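Local coordinates for CD180 antigen (Mus musculus, PDB 3T6Q), which probably cooperates with MD-1 and TLR4 to mediate the innate immune response of B cells to bacterial lipopolysaccharide, leading to NF-kappa-B activation, at residues H264-I269 / L283-T288; S301-L306 / P325-L330; K312-C317 / N335-E340; C367-L372 / F396-Q401. One frame throughout, in Å; residues are numbered along the deposited sequence. Where two conformers were deposited one is given.

Interaction 1 of 4, residues H264-I269 / L283-T288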
loop_
_atom_site.group_PDB
_atom_site.type_symbol
_atom_site.label_atom_id
_atom_site.label_comp_id
_atom_site.label_asym_id
_atom_site.label_seq_id
_atom_site.Cartn_x
_atom_site.Cartn_y
_atom_site.Cartn_z
ATOM N N HIS A 264 -9.499 -21.523 15.750
ATOM C CA HIS A 264 -9.705 -22.614 14.789
ATOM C C HIS A 264 -10.861 -23.457 15.197
ATOM O O HIS A 264 -11.236 -23.505 16.396
ATOM C CB HIS A 264 -8.438 -23.480 14.630
ATOM C CG HIS A 264 -7.325 -22.755 13.925
ATOM N ND1 HIS A 264 -7.332 -22.552 12.578
ATOM C CD2 HIS A 264 -6.196 -22.113 14.421
ATOM C CE1 HIS A 264 -6.242 -21.852 12.227
ATOM N NE2 HIS A 264 -5.548 -21.562 13.360
ATOM N N TYR A 265 -11.445 -24.147 14.225
ATOM C CA TYR A 265 -12.661 -24.907 14.497
ATOM C C TYR A 265 -12.343 -26.346 14.916
ATOM O O TYR A 265 -12.226 -27.226 14.065
ATOM C CB TYR A 265 -13.580 -24.869 13.279
ATOM C CG TYR A 265 -14.987 -25.385 13.512
ATOM C CD1 TYR A 265 -15.477 -26.484 12.784
ATOM C CD2 TYR A 265 -15.835 -24.779 14.450
ATOM C CE1 TYR A 265 -16.764 -26.952 12.981
ATOM C CE2 TYR A 265 -17.133 -25.243 14.648
ATOM C CZ TYR A 265 -17.579 -26.331 13.910
ATOM O OH TYR A 265 -18.848 -26.806 14.092
ATOM N N PHE A 266 -12.210 -26.569 16.231
ATOM C CA PHE A 266 -11.936 -27.890 16.774
ATOM C C PHE A 266 -13.185 -28.749 17.060
ATOM O O PHE A 266 -13.119 -29.947 16.854
ATOM C CB PHE A 266 -11.071 -27.829 18.043
ATOM C CG PHE A 266 -9.584 -27.591 17.793
ATOM C CD1 PHE A 266 -8.648 -28.639 17.968
ATOM C CD2 PHE A 266 -9.086 -26.319 17.462
ATOM C CE1 PHE A 266 -7.263 -28.394 17.783
ATOM C CE2 PHE A 266 -7.713 -26.075 17.285
ATOM C CZ PHE A 266 -6.804 -27.116 17.430
ATOM N N PHE A 267 -14.296 -28.159 17.502
ATOM C CA PHE A 267 -15.563 -28.920 17.772
ATOM C C PHE A 267 -15.591 -30.389 17.270
ATOM O O PHE A 267 -15.294 -30.655 16.099
ATOM C CB PHE A 267 -16.784 -28.154 17.211
ATOM C CG PHE A 267 -18.105 -28.858 17.437
ATOM C CD1 PHE A 267 -18.752 -29.521 16.382
ATOM C CD2 PHE A 267 -18.704 -28.872 18.705
ATOM C CE1 PHE A 267 -19.969 -30.181 16.584
ATOM C CE2 PHE A 267 -19.917 -29.538 18.912
ATOM C CZ PHE A 267 -20.550 -30.194 17.853
ATOM N N ASN A 268 -15.955 -31.337 18.141
ATOM C CA ASN A 268 -16.027 -32.783 17.757
ATOM C C ASN A 268 -14.665 -33.357 17.339
ATOM O O ASN A 268 -14.495 -34.086 16.362
ATOM C CB ASN A 268 -17.107 -33.107 16.694
ATOM C CG ASN A 268 -17.451 -34.611 16.643
ATOM O OD1 ASN A 268 -17.691 -35.191 15.586
ATOM N ND2 ASN A 268 -17.452 -35.237 17.792
ATOM N N ILE A 269 -13.708 -33.011 18.158
ATOM C CA ILE A 269 -12.329 -33.383 18.049
ATOM C C ILE A 269 -12.110 -34.922 18.208
ATOM O O ILE A 269 -12.739 -35.575 19.044
ATOM C CB ILE A 269 -11.643 -32.549 19.162
ATOM C CG1 ILE A 269 -10.165 -32.544 19.080
ATOM C CG2 ILE A 269 -12.034 -33.033 20.558
ATOM C CD1 ILE A 269 -9.607 -31.699 20.201
ATOM N N LEU A 283 -0.363 -25.061 25.898
ATOM C CA LEU A 283 -1.260 -25.178 24.740
ATOM C C LEU A 283 -2.459 -24.239 24.954
ATOM O O LEU A 283 -3.128 -24.259 26.012
ATOM C CB LEU A 283 -1.737 -26.635 24.536
ATOM C CG LEU A 283 -2.942 -26.889 23.618
ATOM C CD1 LEU A 283 -2.527 -26.526 22.190
ATOM C CD2 LEU A 283 -3.264 -28.364 23.754
ATOM N N ASP A 284 -2.717 -23.415 23.957
ATOM C CA ASP A 284 -3.826 -22.434 24.060
ATOM C C ASP A 284 -4.905 -22.740 23.024
ATOM O O ASP A 284 -4.683 -22.573 21.813
ATOM C CB ASP A 284 -3.300 -21.002 23.858
ATOM C CG ASP A 284 -4.325 -19.941 24.275
ATOM O OD1 ASP A 284 -5.539 -20.090 23.930
ATOM O OD2 ASP A 284 -3.915 -18.990 24.993
ATOM N N LEU A 285 -6.089 -23.126 23.496
ATOM C CA LEU A 285 -7.226 -23.450 22.600
ATOM C C LEU A 285 -8.407 -22.487 22.805
ATOM O O LEU A 285 -9.570 -22.898 22.761
ATOM C CB LEU A 285 -7.635 -24.895 22.818
ATOM C CG LEU A 285 -6.545 -25.946 22.456
ATOM C CD1 LEU A 285 -6.957 -27.325 22.971
ATOM C CD2 LEU A 285 -6.327 -26.009 20.940
ATOM N N THR A 286 -8.084 -21.211 23.053
ATOM C CA THR A 286 -9.078 -20.163 23.282
ATOM C C THR A 286 -10.089 -20.089 22.129
ATOM O O THR A 286 -9.692 -20.027 20.940
ATOM C CB THR A 286 -8.407 -18.791 23.444
ATOM O OG1 THR A 286 -7.630 -18.790 24.634
ATOM C CG2 THR A 286 -9.519 -17.661 23.571
ATOM N N ALA A 287 -11.366 -20.153 22.470
ATOM C CA ALA A 287 -12.458 -19.910 21.489
ATOM C C ALA A 287 -12.399 -20.845 20.270
ATOM O O ALA A 287 -12.545 -20.379 19.137
ATOM C CB ALA A 287 -12.456 -18.445 21.053
ATOM N N THR A 288 -12.229 -22.139 20.503
ATOM C CA THR A 288 -12.088 -23.103 19.412
ATOM C C THR A 288 -13.347 -23.941 19.213
ATOM O O THR A 288 -13.301 -25.016 18.564
ATOM C CB THR A 288 -10.870 -24.056 19.626
ATOM O OG1 THR A 288 -10.901 -24.620 20.961
ATOM C CG2 THR A 288 -9.531 -23.277 19.337
#
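The ring of Phe266 meets two side chains of 283-288 in different ways. Leu285 comes over one face: its CD2 methyl sits 4.0 Å from the centroid of the Phe266 ring, 24° off the normal and displaced from the ring centre, a CH-pi contact in which the two side chains meet roughly perpendicular. Thr288 approaches obliquely, and its CG2 lies 3.6 Å from Phe266 CD2. The first torsion of Phe266 (chi1 -78°) sets the ring beside its own backbone N, on the side where both methyls lie.

Backbone atoms tie down the root of the ring. Phe266 N donates to Thr288 O at 3.0 Å, and Phe267 N reaches the same oxygen only weakly. In the opposite direction Thr288 CA-H faces His264 O. This is the stacking of successive leucine-rich repeats in a Toll-like receptor solenoid, and Leu285 and Phe266 fill apolar positions of the repeat. Thr288 takes the place where the consensus has asparagine. Being beta-branched, it turns a methyl to Phe266 while its OG1 donates to Leu285 O at 2.8 Å. Asn311 of the next repeat also bonds to Leu285 O and to Thr288 N. Beyond Leu285, the carboxylate oxygen Asp284 OD1 receives Thr286 N at 2.9 Å, an Asx turn, and also Thr286 OG1, which shapes the bend leaving the strand.

Interaction 2 of 4, residues S301-L306 / P325-L330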
loop_
_atom_site.group_PDB
_atom_site.type_symbol
_atom_site.label_atom_id
_atom_site.label_comp_id
_atom_site.label_asym_id
_atom_site.label_seq_id
_atom_site.Cartn_x
_atom_site.Cartn_y
_atom_site.Cartn_z
ATOM N N SER A 301 0.158 -35.706 28.080
ATOM C CA SER A 301 0.315 -36.180 29.455
ATOM C C SER A 301 1.396 -35.401 30.271
ATOM O O SER A 301 1.400 -35.457 31.521
ATOM C CB SER A 301 0.622 -37.695 29.419
ATOM O OG SER A 301 1.991 -37.849 29.105
ATOM N N THR A 302 2.320 -34.716 29.586
ATOM C CA THR A 302 3.337 -33.846 30.249
ATOM C C THR A 302 3.160 -32.335 30.003
ATOM O O THR A 302 4.006 -31.530 30.411
ATOM C CB THR A 302 4.808 -34.289 29.970
ATOM O OG1 THR A 302 5.153 -33.987 28.614
ATOM C CG2 THR A 302 5.006 -35.826 30.207
ATOM N N LEU A 303 2.021 -31.940 29.407
ATOM C CA LEU A 303 1.675 -30.533 29.271
ATOM C C LEU A 303 1.584 -29.871 30.654
ATOM O O LEU A 303 1.017 -30.471 31.575
ATOM C CB LEU A 303 0.284 -30.406 28.568
ATOM C CG LEU A 303 -0.126 -28.999 28.143
ATOM C CD1 LEU A 303 0.695 -28.576 26.932
ATOM C CD2 LEU A 303 -1.639 -29.024 27.883
ATOM N N LYS A 304 2.119 -28.647 30.785
ATOM C CA LYS A 304 2.064 -27.916 32.052
ATOM C C LYS A 304 0.930 -26.860 32.118
ATOM O O LYS A 304 0.329 -26.635 33.183
ATOM C CB LYS A 304 3.422 -27.259 32.334
ATOM C CG LYS A 304 4.613 -28.241 32.239
ATOM C CD LYS A 304 4.481 -29.435 33.194
ATOM C CE LYS A 304 5.845 -30.175 33.309
ATOM N NZ LYS A 304 6.215 -30.641 31.938
ATOM N N LYS A 305 0.659 -26.205 30.998
ATOM C CA LYS A 305 -0.321 -25.087 30.997
ATOM C C LYS A 305 -1.313 -25.302 29.874
ATOM O O LYS A 305 -0.909 -25.583 28.742
ATOM C CB LYS A 305 0.355 -23.710 30.846
ATOM C CG LYS A 305 1.469 -23.489 31.882
ATOM C CD LYS A 305 1.978 -22.037 31.907
ATOM C CE LYS A 305 3.196 -21.876 32.794
ATOM N NZ LYS A 305 3.362 -20.436 33.152
ATOM N N LEU A 306 -2.596 -25.146 30.190
ATOM C CA LEU A 306 -3.651 -25.354 29.223
ATOM C C LEU A 306 -4.677 -24.208 29.313
ATOM O O LEU A 306 -5.130 -23.846 30.406
ATOM C CB LEU A 306 -4.356 -26.711 29.465
ATOM C CG LEU A 306 -5.513 -27.108 28.534
ATOM C CD1 LEU A 306 -5.078 -27.229 27.057
ATOM C CD2 LEU A 306 -6.189 -28.405 29.024
ATOM N N PRO A 325 -2.386 -35.110 33.390
ATOM C CA PRO A 325 -1.934 -35.282 34.782
ATOM C C PRO A 325 -0.774 -34.363 35.228
ATOM O O PRO A 325 -0.594 -34.170 36.457
ATOM C CB PRO A 325 -1.493 -36.751 34.835
ATOM C CG PRO A 325 -1.153 -37.099 33.409
ATOM C CD PRO A 325 -2.140 -36.320 32.584
ATOM N N SER A 326 -0.016 -33.775 34.284
ATOM C CA SER A 326 1.103 -32.891 34.688
ATOM C C SER A 326 0.705 -31.411 34.860
ATOM O O SER A 326 1.540 -30.588 35.267
ATOM C CB SER A 326 2.285 -32.985 33.690
ATOM O OG SER A 326 2.694 -34.328 33.593
ATOM N N LEU A 327 -0.544 -31.049 34.556
ATOM C CA LEU A 327 -0.902 -29.605 34.545
ATOM C C LEU A 327 -0.589 -28.844 35.820
ATOM O O LEU A 327 -0.922 -29.307 36.926
ATOM C CB LEU A 327 -2.388 -29.375 34.291
ATOM C CG LEU A 327 -2.978 -29.238 32.909
ATOM C CD1 LEU A 327 -4.343 -28.530 33.018
ATOM C CD2 LEU A 327 -2.052 -28.608 31.875
ATOM N N THR A 328 0.060 -27.692 35.678
ATOM C CA THR A 328 0.259 -26.815 36.822
ATOM C C THR A 328 -0.662 -25.571 36.705
ATOM O O THR A 328 -0.959 -24.934 37.716
ATOM C CB THR A 328 1.745 -26.332 36.928
ATOM O OG1 THR A 328 2.128 -25.715 35.690
ATOM C CG2 THR A 328 2.656 -27.536 37.187
ATOM N N HIS A 329 -1.036 -25.214 35.472
ATOM C CA HIS A 329 -1.887 -24.045 35.208
ATOM C C HIS A 329 -3.029 -24.419 34.284
ATOM O O HIS A 329 -2.818 -24.995 33.205
ATOM C CB HIS A 329 -1.078 -22.919 34.512
ATOM C CG HIS A 329 0.147 -22.461 35.312
ATOM N ND1 HIS A 329 0.340 -21.168 35.669
ATOM C CD2 HIS A 329 1.249 -23.174 35.816
ATOM C CE1 HIS A 329 1.492 -21.066 36.374
ATOM N NE2 HIS A 329 2.036 -22.295 36.471
ATOM N N LEU A 330 -4.242 -24.031 34.673
ATOM C CA LEU A 330 -5.456 -24.308 33.881
ATOM C C LEU A 330 -6.342 -23.062 33.884
ATOM O O LEU A 330 -6.714 -22.588 34.948
ATOM C CB LEU A 330 -6.246 -25.485 34.503
ATOM C CG LEU A 330 -7.616 -25.782 33.812
ATOM C CD1 LEU A 330 -7.419 -26.204 32.347
ATOM C CD2 LEU A 330 -8.329 -26.886 34.571
HETATM O O HOH W 1 -0.471 -32.862 31.595
HETATM O O HOH W 2 5.512 -33.563 33.563
#
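Lys304 O accepts two backbone N-H groups of 325-330, which reach it from different directions: Thr328 N at 2.7 Å from Lys304 O and His329 N at 3.0 Å. Leu306 N then bonds to His329 O, which sets Lys305 beside His329 and Leu306 beside Leu330 as parallel strand neighbours. Further back, the hydroxyl of Ser326 donates to Ser301 O at 2.7 Å. A small residue that can donate suits this spot, because OG lies close against the backbone of Thr302. Water 1 links Leu303 O with Ser326 N.

Such in-register pairing of short strands is the hallmark of the leucine-rich-repeat solenoid, in which each coil adds one strand to the concave side. Leu303 and Leu327 hold one consensus leucine position, Leu306 and Leu330 another.

Among the apolar contacts, Leu303 and Leu327 run alongside each other in the same sense, with their CD2 methyls 4.0 Å apart. Leu327 CD2 also reaches Leu306 CB at 3.8 Å, so one leucine bridges the two positions. Leu306 CD2 faces Leu330 CD1 at 4.2 Å.

On the face of the strands that carries Lys305 and His329, away from Leu306 and Leu330, Lys305 is extended beyond CG and runs along His329. Its CE stands 3.8 Å from the centroid of the His329 ring, 8° off the normal, a CH-pi contact. The long aliphatic chain lays CE over the middle of the ring, and the ammonium stays over the same face; Glu282 and Glu354 flank the pair.

Interaction 3 of 4, residues K312-C317 / N335-E340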
loop_
_atom_site.group_PDB
_atom_site.type_symbol
_atom_site.label_atom_id
_atom_site.label_comp_id
_atom_site.label_asym_id
_atom_site.label_seq_id
_atom_site.Cartn_x
_atom_site.Cartn_y
_atom_site.Cartn_z
ATOM N N LYS A 312 -17.345 -23.805 24.968
ATOM C CA LYS A 312 -18.755 -23.978 25.287
ATOM C C LYS A 312 -19.052 -25.275 26.015
ATOM O O LYS A 312 -19.973 -25.981 25.680
ATOM C CB LYS A 312 -19.692 -23.752 24.073
ATOM C CG LYS A 312 -19.194 -24.343 22.785
ATOM C CD LYS A 312 -20.074 -24.008 21.569
ATOM C CE LYS A 312 -19.848 -25.085 20.487
ATOM N NZ LYS A 312 -20.552 -24.799 19.201
ATOM N N PHE A 313 -18.275 -25.555 27.048
ATOM C CA PHE A 313 -18.543 -26.720 27.909
ATOM C C PHE A 313 -19.794 -26.486 28.717
ATOM O O PHE A 313 -20.090 -25.324 29.080
ATOM C CB PHE A 313 -17.372 -26.936 28.890
ATOM C CG PHE A 313 -16.037 -27.130 28.179
ATOM C CD1 PHE A 313 -15.764 -28.314 27.490
ATOM C CD2 PHE A 313 -15.094 -26.098 28.140
ATOM C CE1 PHE A 313 -14.563 -28.461 26.782
ATOM C CE2 PHE A 313 -13.894 -26.237 27.458
ATOM C CZ PHE A 313 -13.621 -27.417 26.777
ATOM N N GLU A 314 -20.506 -27.564 29.034
ATOM C CA GLU A 314 -21.633 -27.490 29.972
ATOM C C GLU A 314 -21.177 -27.810 31.379
ATOM O O GLU A 314 -21.719 -27.302 32.355
ATOM C CB GLU A 314 -22.726 -28.484 29.569
ATOM C CG GLU A 314 -23.394 -28.086 28.260
ATOM C CD GLU A 314 -24.147 -29.239 27.615
ATOM O OE1 GLU A 314 -24.588 -30.165 28.342
ATOM O OE2 GLU A 314 -24.289 -29.214 26.370
ATOM N N ASN A 315 -20.186 -28.680 31.476
ATOM C CA ASN A 315 -19.745 -29.191 32.771
ATOM C C ASN A 315 -18.211 -29.210 32.749
ATOM O O ASN A 315 -17.607 -29.373 31.689
ATOM C CB ASN A 315 -20.356 -30.606 32.989
ATOM C CG ASN A 315 -20.280 -31.093 34.434
ATOM O OD1 ASN A 315 -21.300 -31.444 35.035
ATOM N ND2 ASN A 315 -19.084 -31.135 34.989
ATOM N N LEU A 316 -17.595 -29.030 33.912
ATOM C CA LEU A 316 -16.142 -29.144 34.050
ATOM C C LEU A 316 -15.637 -30.573 33.815
ATOM O O LEU A 316 -14.533 -30.758 33.320
ATOM C CB LEU A 316 -15.671 -28.703 35.428
ATOM C CG LEU A 316 -14.534 -27.687 35.634
ATOM C CD1 LEU A 316 -13.924 -27.866 37.013
ATOM C CD2 LEU A 316 -13.469 -27.557 34.556
ATOM N N CYS A 317 -16.449 -31.570 34.128
ATOM C CA CYS A 317 -16.074 -32.962 33.850
ATOM C C CYS A 317 -15.877 -33.268 32.327
ATOM O O CYS A 317 -15.157 -34.177 31.985
ATOM C CB CYS A 317 -17.040 -33.942 34.509
ATOM S SG CYS A 317 -16.636 -34.341 36.249
ATOM N N ASN A 335 -16.270 -19.004 29.472
ATOM C CA ASN A 335 -17.095 -20.072 28.844
ATOM C C ASN A 335 -18.449 -19.499 28.401
ATOM O O ASN A 335 -19.044 -18.701 29.140
ATOM C CB ASN A 335 -17.376 -21.170 29.866
ATOM C CG ASN A 335 -17.799 -22.472 29.223
ATOM O OD1 ASN A 335 -16.989 -23.169 28.638
ATOM N ND2 ASN A 335 -19.068 -22.825 29.376
ATOM N N THR A 336 -18.973 -19.889 27.238
ATOM C CA THR A 336 -20.124 -19.127 26.685
ATOM C C THR A 336 -21.452 -19.649 27.177
ATOM O O THR A 336 -22.477 -19.049 26.924
ATOM C CB THR A 336 -20.102 -19.075 25.157
ATOM O OG1 THR A 336 -20.260 -20.407 24.702
ATOM C CG2 THR A 336 -18.725 -18.493 24.670
ATOM N N LYS A 337 -21.440 -20.769 27.877
ATOM C CA LYS A 337 -22.638 -21.291 28.548
ATOM C C LYS A 337 -22.361 -21.185 30.055
ATOM O O LYS A 337 -21.196 -21.148 30.476
ATOM C CB LYS A 337 -22.817 -22.792 28.203
ATOM C CG LYS A 337 -23.197 -23.042 26.764
ATOM C CD LYS A 337 -23.509 -24.505 26.511
ATOM C CE LYS A 337 -23.405 -24.812 25.029
ATOM N NZ LYS A 337 -24.583 -24.367 24.247
ATOM N N ARG A 338 -23.396 -21.195 30.878
ATOM C CA ARG A 338 -23.191 -21.410 32.327
ATOM C C ARG A 338 -22.370 -22.699 32.581
ATOM O O ARG A 338 -22.737 -23.769 32.117
ATOM C CB ARG A 338 -24.586 -21.539 32.997
ATOM C CG ARG A 338 -24.642 -21.449 34.515
ATOM C CD ARG A 338 -23.846 -22.492 35.305
ATOM N NE ARG A 338 -24.567 -23.008 36.490
ATOM C CZ ARG A 338 -23.999 -23.484 37.610
ATOM N NH1 ARG A 338 -24.812 -23.931 38.557
ATOM N NH2 ARG A 338 -22.656 -23.501 37.826
ATOM N N LEU A 339 -21.284 -22.623 33.332
ATOM C CA LEU A 339 -20.454 -23.795 33.523
ATOM C C LEU A 339 -20.813 -24.454 34.847
ATOM O O LEU A 339 -20.726 -23.810 35.876
ATOM C CB LEU A 339 -18.970 -23.389 33.530
ATOM C CG LEU A 339 -17.941 -24.534 33.669
ATOM C CD1 LEU A 339 -18.000 -25.479 32.452
ATOM C CD2 LEU A 339 -16.545 -23.961 33.837
ATOM N N GLU A 340 -21.186 -25.729 34.823
ATOM C CA GLU A 340 -21.393 -26.481 36.067
ATOM C C GLU A 340 -20.036 -27.085 36.475
ATOM O O GLU A 340 -19.414 -27.795 35.691
ATOM C CB GLU A 340 -22.441 -27.598 35.813
ATOM C CG GLU A 340 -22.526 -28.600 36.961
ATOM C CD GLU A 340 -22.861 -27.924 38.295
ATOM O OE1 GLU A 340 -23.868 -27.195 38.366
ATOM O OE2 GLU A 340 -22.116 -28.111 39.285
HETATM O O HOH W 3 -24.327 -26.267 32.660
#
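Asn335 grips the backbone of Phe313 with both ends of its amide. Its ND2 donates to Phe313 O at 2.7 Å, meeting that carbonyl in plane on a lone pair, and its OD1 accepts Phe313 N at 3.1 Å, less straight (138° at the hydrogen). Asparagine suits the place because donor and acceptor sit on one short, flat group. The amide lies within 13° of the plane of the Phe313 ring, whose CD2 passes 3.5 Å from Asn335 OD1.

Further along, Glu340 N bonds to Glu314 O at 3.0 Å and Leu316 N to Glu340 O at 2.8 Å, a single backbone bridge about Asn315. Leu339 packs against the bridge, its CD1 3.7 Å from Asn315 C, with Phe313 CB as a second neighbour. Water 3 joins Glu314 O to Arg338 O.

What positions the amide lies behind it. With CG anti to the backbone N (chi1 -161°), Asn335 reaches across while its second N-H bonds to Lys337 O, at 2.9 Å, in its own loop; Asp360 of the next repeat accepts Asn335 N. Asn335 is one rung of the asparagine ladder of leucine-rich repeats, continued here by Asp360.

Both amide hydrogens and the oxygen are thus engaged in a buried setting. Three hydrogen bonds fix the rotation of the amide, and a neutral group satisfies backbone polarity there without bringing in charge.

Interaction 4 of 4, residues C367-L372 / F396-Q401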
loop_
_atom_site.group_PDB
_atom_site.type_symbol
_atom_site.label_atom_id
_atom_site.label_comp_id
_atom_site.label_asym_id
_atom_site.label_seq_id
_atom_site.Cartn_x
_atom_site.Cartn_y
_atom_site.Cartn_z
ATOM N N CYS A 367 -19.857 -24.184 47.967
ATOM C CA CYS A 367 -18.552 -24.105 47.295
ATOM C C CYS A 367 -17.537 -24.046 48.440
ATOM O O CYS A 367 -17.903 -23.577 49.524
ATOM C CB CYS A 367 -18.498 -22.816 46.433
ATOM S SG CYS A 367 -17.217 -22.810 45.123
ATOM N N CYS A 368 -16.291 -24.527 48.264
ATOM C CA CYS A 368 -15.774 -25.079 47.018
ATOM C C CYS A 368 -15.056 -26.417 47.220
ATOM O O CYS A 368 -14.295 -26.814 46.351
ATOM C CB CYS A 368 -14.800 -24.086 46.376
ATOM S SG CYS A 368 -15.472 -22.410 46.137
ATOM N N ASN A 369 -15.272 -27.090 48.364
ATOM C CA ASN A 369 -14.651 -28.386 48.630
ATOM C C ASN A 369 -15.002 -29.493 47.672
ATOM O O ASN A 369 -14.123 -30.253 47.272
ATOM C CB ASN A 369 -14.951 -28.827 50.066
ATOM C CG ASN A 369 -14.461 -27.800 51.053
ATOM O OD1 ASN A 369 -13.264 -27.422 50.997
ATOM N ND2 ASN A 369 -15.366 -27.281 51.904
ATOM N N LEU A 370 -16.268 -29.595 47.271
ATOM C CA LEU A 370 -16.600 -30.644 46.326
ATOM C C LEU A 370 -15.984 -30.345 44.948
ATOM O O LEU A 370 -15.488 -31.244 44.249
ATOM C CB LEU A 370 -18.136 -30.756 46.179
ATOM C CG LEU A 370 -19.048 -31.026 47.396
ATOM C CD1 LEU A 370 -20.350 -31.727 47.041
ATOM C CD2 LEU A 370 -18.375 -31.792 48.506
ATOM N N GLN A 371 -16.088 -29.080 44.531
ATOM C CA GLN A 371 -15.667 -28.664 43.188
ATOM C C GLN A 371 -14.165 -28.752 42.977
ATOM O O GLN A 371 -13.701 -29.139 41.897
ATOM C CB GLN A 371 -16.168 -27.235 42.900
ATOM C CG GLN A 371 -17.708 -27.125 42.902
ATOM C CD GLN A 371 -18.320 -26.895 44.283
ATOM O OE1 GLN A 371 -17.647 -27.000 45.305
ATOM N NE2 GLN A 371 -19.616 -26.583 44.313
ATOM N N LEU A 372 -13.425 -28.402 44.015
ATOM C CA LEU A 372 -11.958 -28.372 43.992
ATOM C C LEU A 372 -11.331 -29.569 44.737
ATOM O O LEU A 372 -10.182 -29.482 45.199
ATOM C CB LEU A 372 -11.472 -27.081 44.639
ATOM C CG LEU A 372 -12.058 -25.767 44.063
ATOM C CD1 LEU A 372 -11.592 -24.614 44.932
ATOM C CD2 LEU A 372 -11.681 -25.580 42.612
ATOM N N PHE A 396 -12.594 -23.807 51.713
ATOM C CA PHE A 396 -11.429 -24.036 50.887
ATOM C C PHE A 396 -10.496 -25.064 51.560
ATOM O O PHE A 396 -9.288 -25.026 51.385
ATOM C CB PHE A 396 -10.743 -22.692 50.550
ATOM C CG PHE A 396 -11.643 -21.740 49.768
ATOM C CD1 PHE A 396 -11.747 -21.846 48.376
ATOM C CD2 PHE A 396 -12.422 -20.783 50.426
ATOM C CE1 PHE A 396 -12.599 -20.990 47.655
ATOM C CE2 PHE A 396 -13.269 -19.943 49.728
ATOM C CZ PHE A 396 -13.365 -20.035 48.331
ATOM N N LYS A 397 -11.097 -26.011 52.280
ATOM C CA LYS A 397 -10.345 -27.055 52.985
ATOM C C LYS A 397 -9.541 -27.883 51.989
ATOM O O LYS A 397 -8.431 -28.291 52.296
ATOM C CB LYS A 397 -11.296 -27.959 53.771
ATOM C CG LYS A 397 -10.535 -28.942 54.657
ATOM C CD LYS A 397 -11.445 -29.987 55.278
ATOM C CE LYS A 397 -11.551 -31.179 54.341
ATOM N NZ LYS A 397 -11.952 -32.414 55.060
ATOM N N GLU A 398 -10.089 -28.105 50.791
ATOM C CA GLU A 398 -9.365 -28.820 49.723
ATOM C C GLU A 398 -8.121 -28.124 49.150
ATOM O O GLU A 398 -7.290 -28.795 48.522
ATOM C CB GLU A 398 -10.315 -29.227 48.580
ATOM C CG GLU A 398 -11.358 -30.270 48.982
ATOM C CD GLU A 398 -10.756 -31.625 49.410
ATOM O OE1 GLU A 398 -11.115 -32.114 50.495
ATOM O OE2 GLU A 398 -9.931 -32.212 48.669
ATOM N N CYS A 399 -7.961 -26.815 49.410
ATOM C CA CYS A 399 -6.803 -26.053 48.943
ATOM C C CYS A 399 -6.153 -25.236 50.020
ATOM O O CYS A 399 -6.124 -23.996 49.924
ATOM C CB CYS A 399 -7.165 -25.086 47.831
ATOM S SG CYS A 399 -8.179 -25.861 46.578
ATOM N N PRO A 400 -5.585 -25.909 51.018
ATOM C CA PRO A 400 -5.004 -25.195 52.166
ATOM C C PRO A 400 -3.808 -24.303 51.854
ATOM O O PRO A 400 -3.496 -23.437 52.661
ATOM C CB PRO A 400 -4.593 -26.333 53.126
ATOM C CG PRO A 400 -4.426 -27.533 52.265
ATOM C CD PRO A 400 -5.322 -27.372 51.070
ATOM N N GLN A 401 -3.161 -24.484 50.695
ATOM C CA GLN A 401 -1.945 -23.731 50.341
ATOM C C GLN A 401 -2.233 -22.476 49.545
ATOM O O GLN A 401 -1.302 -21.887 49.022
ATOM C CB GLN A 401 -0.965 -24.576 49.497
ATOM C CG GLN A 401 -0.760 -25.995 49.981
ATOM C CD GLN A 401 0.229 -26.073 51.097
ATOM O OE1 GLN A 401 1.237 -26.777 50.990
ATOM N NE2 GLN A 401 -0.030 -25.347 52.171
#
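The ring of Phe396 meets Leu372 at its edge, with CD1 of the leucine near the ring plane and 4.4 Å from Phe396 CD1. The sulfur of Cys368 approaches obliquely, over neither face nor edge: SG is 4.4 Å from the centroid of the Phe396 ring, 49° off its normal, with CE1 the nearest ring atom, a sulfur-aromatic contact. That sulfur belongs to a disulfide between chain neighbours, Cys367 and Cys368, whose peptide bond is cis. Leu381 of strand 380-382 packs against both Phe396 and Leu372.

The second flat group is the Asn369 amide. Its OD1 accepts Glu398 N at 3.3 Å and, more weakly, Lys397 N at 2.9 Å, where the angle at hydrogen is only 118°. Its ND2 donates to Glu394 O, so the amide is held from both ends.

Phe396 occupies the phenylalanine position of the leucine-rich repeats of Toll-like receptors, on the side of the coil away from the strand. It opens a type I turn, closed by Cys399 N to Phe396 O; the two N-H groups that Asn369, from the preceding repeat, accepts are those of its central residues. Glu398 packs its CG 3.3 Å from Asn369 O, and its carboxylate OE2 accepts from Asn374 N.

Along the chain interaction 1 closes first, interactions 2 and 3 alternate their segments, and interaction 4 comes last. Interactions 1 and 2 touch, their centres about 17 Å apart, through a probable hydrogen bond from Leu283 N to Lys305 O (2.9 Å); strands 282-284, 305-307 and 329-331 are successive parallel neighbours there. Interaction 3 joins the loops that follow two of those strands, its centre about 20 Å from that of interaction 2. Interaction 4 lies further along the solenoid, about 29 Å from interaction 1 between centres. Each contact thus joins neighbouring coils, through strands, ascending loops or turns, and repetition of such joints builds the curved extracellular domain.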